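Local coordinates for VWFA domain-containing protein (Bacteroides thetaiotaomicron, PDB 3IBS), which is of unknown function but is probably membrane-anchored and carries a magnesium-binding von Willebrand factor type A domain, at residues V57-F63 with I87-A93. Sequence-based numbering, arbitrary orientation.
Sequences VFAGDAF and ISKQGTA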
ATOM      1  N   VAL A  57     -26.394  -1.341   5.538  1.00 13.24           N
ATOM      2  CA  VAL A  57     -24.953  -1.211   5.630  1.00 13.64           C
ATOM      3  C   VAL A  57     -24.514  -1.863   6.947  1.00 14.42           C
ATOM      4  O   VAL A  57     -25.286  -1.890   7.917  1.00 14.50           O
ATOM      5  CB  VAL A  57     -24.469   0.262   5.480  1.00 13.66           C
ATOM      6  CG1 VAL A  57     -24.711   0.773   4.047  1.00 13.59           C
ATOM      7  CG2 VAL A  57     -25.188   1.191   6.483  1.00 12.35           C
ATOM      8  N   PHE A  58     -23.320  -2.454   6.966  1.00 14.62           N
ATOM      9  CA  PHE A  58     -22.842  -3.078   8.202  1.00 14.94           C
ATOM     10  C   PHE A  58     -21.346  -2.964   8.374  1.00 15.29           C
ATOM     11  O   PHE A  58     -20.561  -2.895   7.399  1.00 14.74           O
ATOM     12  CB  PHE A  58     -23.286  -4.556   8.303  1.00 14.95           C
ATOM     13  CG  PHE A  58     -22.585  -5.488   7.327  1.00 15.58           C
ATOM     14  CD1 PHE A  58     -21.385  -6.132   7.689  1.00 15.13           C
ATOM     15  CD2 PHE A  58     -23.131  -5.739   6.072  1.00 14.03           C
ATOM     16  CE1 PHE A  58     -20.741  -6.998   6.809  1.00 14.56           C
ATOM     17  CE2 PHE A  58     -22.510  -6.608   5.179  1.00 14.21           C
ATOM     18  CZ  PHE A  58     -21.309  -7.238   5.526  1.00 13.92           C
ATOM     19  N   ALA A  59     -20.954  -2.934   9.640  1.00 15.23           N
ATOM     20  CA  ALA A  59     -19.588  -3.197  10.005  1.00 15.37           C
ATOM     21  C   ALA A  59     -19.685  -4.011  11.294  1.00 15.87           C
ATOM     22  O   ALA A  59     -20.082  -5.172  11.246  1.00 16.68           O
ATOM     23  CB  ALA A  59     -18.797  -1.871  10.161  1.00 15.02           C
ATOM     24  N   GLY A  60     -19.366  -3.417  12.438  1.00 16.29           N
ATOM     25  CA  GLY A  60     -19.602  -4.066  13.738  1.00 16.57           C
ATOM     26  C   GLY A  60     -21.074  -4.185  14.103  1.00 17.53           C
ATOM     27  O   GLY A  60     -21.458  -5.100  14.843  1.00 17.51           O
ATOM     28  N   ASP A  61     -21.889  -3.258  13.600  1.00 17.65           N
ATOM     29  CA  ASP A  61     -23.354  -3.323  13.679  1.00 18.99           C
ATOM     30  C   ASP A  61     -23.915  -3.268  12.260  1.00 18.64           C
ATOM     31  O   ASP A  61     -23.171  -2.967  11.309  1.00 18.79           O
ATOM     32  CB  ASP A  61     -23.917  -2.115  14.465  1.00 19.73           C
ATOM     33  CG  ASP A  61     -23.496  -2.108  15.949  1.00 24.36           C
ATOM     34  OD1 ASP A  61     -23.485  -3.188  16.592  1.00 28.17           O
ATOM     35  OD2 ASP A  61     -23.167  -1.013  16.476  1.00 26.44           O
ATOM     36  N   ALA A  62     -25.222  -3.509  12.123  1.00 17.98           N
ATOM     37  CA  ALA A  62     -25.932  -3.357  10.857  1.00 17.70           C
ATOM     38  C   ALA A  62     -27.122  -2.417  11.007  1.00 17.73           C
ATOM     39  O   ALA A  62     -27.810  -2.468  11.996  1.00 17.03           O
ATOM     40  CB  ALA A  62     -26.417  -4.711  10.342  1.00 17.42           C
ATOM     41  N   PHE A  63     -27.379  -1.586  10.001  1.00 17.96           N
ATOM     42  CA  PHE A  63     -28.611  -0.820   9.978  1.00 18.59           C
ATOM     43  C   PHE A  63     -29.181  -0.653   8.577  1.00 17.91           C
ATOM     44  O   PHE A  63     -28.473  -0.816   7.583  1.00 17.37           O
ATOM     45  CB  PHE A  63     -28.474   0.517  10.750  1.00 19.46           C
ATOM     46  CG  PHE A  63     -27.774   1.623   9.996  1.00 22.39           C
ATOM     47  CD1 PHE A  63     -28.473   2.432   9.088  1.00 26.71           C
ATOM     48  CD2 PHE A  63     -26.434   1.909  10.247  1.00 26.01           C
ATOM     49  CE1 PHE A  63     -27.824   3.494   8.402  1.00 28.07           C
ATOM     50  CE2 PHE A  63     -25.778   2.964   9.570  1.00 27.40           C
ATOM     51  CZ  PHE A  63     -26.475   3.753   8.649  1.00 28.09           C
ATOM     52  N   ILE A  87     -20.978   4.048  10.299  1.00 17.97           N
ATOM     53  CA  ILE A  87     -20.893   3.134  11.453  1.00 18.73           C
ATOM     54  C   ILE A  87     -19.496   3.192  12.058  1.00 19.03           C
ATOM     55  O   ILE A  87     -18.512   2.859  11.397  1.00 18.66           O
ATOM     56  CB  ILE A  87     -21.200   1.662  11.056  1.00 18.42           C
ATOM     57  CG1 ILE A  87     -22.596   1.536  10.438  1.00 19.11           C
ATOM     58  CG2 ILE A  87     -21.047   0.715  12.278  1.00 19.34           C
ATOM     59  CD1 ILE A  87     -22.850   0.198   9.780  1.00 15.82           C
ATOM     60  N   SER A  88     -19.403   3.590  13.322  1.00 20.03           N
ATOM     61  CA  SER A  88     -18.090   3.661  13.987  1.00 20.17           C
ATOM     62  C   SER A  88     -17.609   2.328  14.590  1.00 20.32           C
ATOM     63  O   SER A  88     -16.426   2.033  14.535  1.00 20.77           O
ATOM     64  CB  SER A  88     -18.055   4.776  15.034  1.00 20.25           C
ATOM     65  OG  SER A  88     -19.151   4.644  15.913  1.00 21.20           O
ATOM     66  N   LYS A  89     -18.512   1.533  15.158  1.00 20.24           N
ATOM     67  CA  LYS A  89     -18.159   0.210  15.685  1.00 20.19           C
ATOM     68  C   LYS A  89     -17.621  -0.700  14.577  1.00 20.13           C
ATOM     69  O   LYS A  89     -18.308  -0.958  13.579  1.00 19.67           O
ATOM     70  CB  LYS A  89     -19.378  -0.433  16.345  1.00 20.48           C
ATOM     71  CG  LYS A  89     -19.169  -1.856  16.812  1.00 22.23           C
ATOM     72  CD  LYS A  89     -20.308  -2.314  17.699  1.00 26.20           C
ATOM     73  CE  LYS A  89     -20.171  -3.782  18.081  1.00 28.89           C
ATOM     74  NZ  LYS A  89     -21.236  -4.178  19.062  1.00 31.59           N
ATOM     75  N   GLN A  90     -16.391  -1.190  14.745  1.00 19.98           N
ATOM     76  CA  GLN A  90     -15.801  -2.016  13.696  1.00 20.02           C
ATOM     77  C   GLN A  90     -16.123  -3.505  13.888  1.00 19.57           C
ATOM     78  O   GLN A  90     -16.536  -3.924  14.963  1.00 19.80           O
ATOM     79  CB  GLN A  90     -14.304  -1.697  13.488  1.00 20.45           C
ATOM     80  CG  GLN A  90     -14.082  -0.277  12.847  1.00 21.47           C
ATOM     81  CD  GLN A  90     -14.889  -0.088  11.529  1.00 22.58           C
ATOM     82  OE1 GLN A  90     -14.578  -0.723  10.510  1.00 21.67           O
ATOM     83  NE2 GLN A  90     -15.909   0.790  11.555  1.00 18.94           N
ATOM     84  N   GLY A  91     -15.993  -4.278  12.818  1.00 19.25           N
ATOM     85  CA  GLY A  91     -16.327  -5.706  12.834  1.00 17.84           C
ATOM     86  C   GLY A  91     -16.890  -6.084  11.480  1.00 17.38           C
ATOM     87  O   GLY A  91     -16.930  -5.255  10.554  1.00 17.36           O
ATOM     88  N   THR A  92     -17.319  -7.335  11.351  1.00 16.28           N
ATOM     89  CA  THR A  92     -17.830  -7.851  10.090  1.00 16.16           C
ATOM     90  C   THR A  92     -19.101  -8.638  10.397  1.00 16.19           C
ATOM     91  O   THR A  92     -19.125  -9.867  10.271  1.00 16.02           O
ATOM     92  CB  THR A  92     -16.791  -8.761   9.381  1.00 16.40           C
ATOM     93  OG1 THR A  92     -15.521  -8.105   9.344  1.00 15.60           O
ATOM     94  CG2 THR A  92     -17.229  -9.086   7.920  1.00 14.19           C
ATOM     95  N   ALA A  93     -20.151  -7.916  10.781  1.00 15.12           N
ATOM     96  CA  ALA A  93     -21.379  -8.542  11.295  1.00 15.37           C
ATOM     97  C   ALA A  93     -22.349  -8.962  10.194  1.00 15.51           C
ATOM     98  O   ALA A  93     -23.462  -8.431  10.085  1.00 14.89           O
ATOM     99  CB  ALA A  93     -22.064  -7.617  12.324  1.00 15.16           C
TER
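Ile87 lays its side chain across the hairpin turn between strands 52-58 and 62-69, and its branches meet different parts of the hairpin. CB points at the turn; from it the chain forks, and CG2 of Ile87 lies 4.0 Å from Ala59 CB. CG1, anti to the carbonyl carbon (chi1 -58°), passes the edge of the Phe63 ring near the ring plane, 3.6 Å from CE2. The extended second torsion (168°) then carries CD1 over the paired backbones, 3.5 Å from Asp61 O and 3.6 Å from Phe58 CA. Two backbone bonds fasten the turn to 87-93: Ala93 N donates to Ala59 O over 2.8 Å, while Gly60 N reaches Lys89 O at 2.9 Å. Between them Gly60 packs directly on the chain, its CA making a CA-H...O contact with Gln90 O. On the solvent side, extended Lys89 crosses Asp61 at about a right angle; its CD lies 3.4 Å from Asp61 OD2, and NZ makes a weak, long salt bridge to OD1. On the metal side, Gln90 OE1 accepts from Asn22 N and Thr92 OG1 bonds Glu122 O. Thr92's side chain is about 4 Å from the magnesium ion bound at Ser21 and Ser23, which places 87-93 among the loops of a MIDAS-type metal site in the Rossmann-like vWA fold.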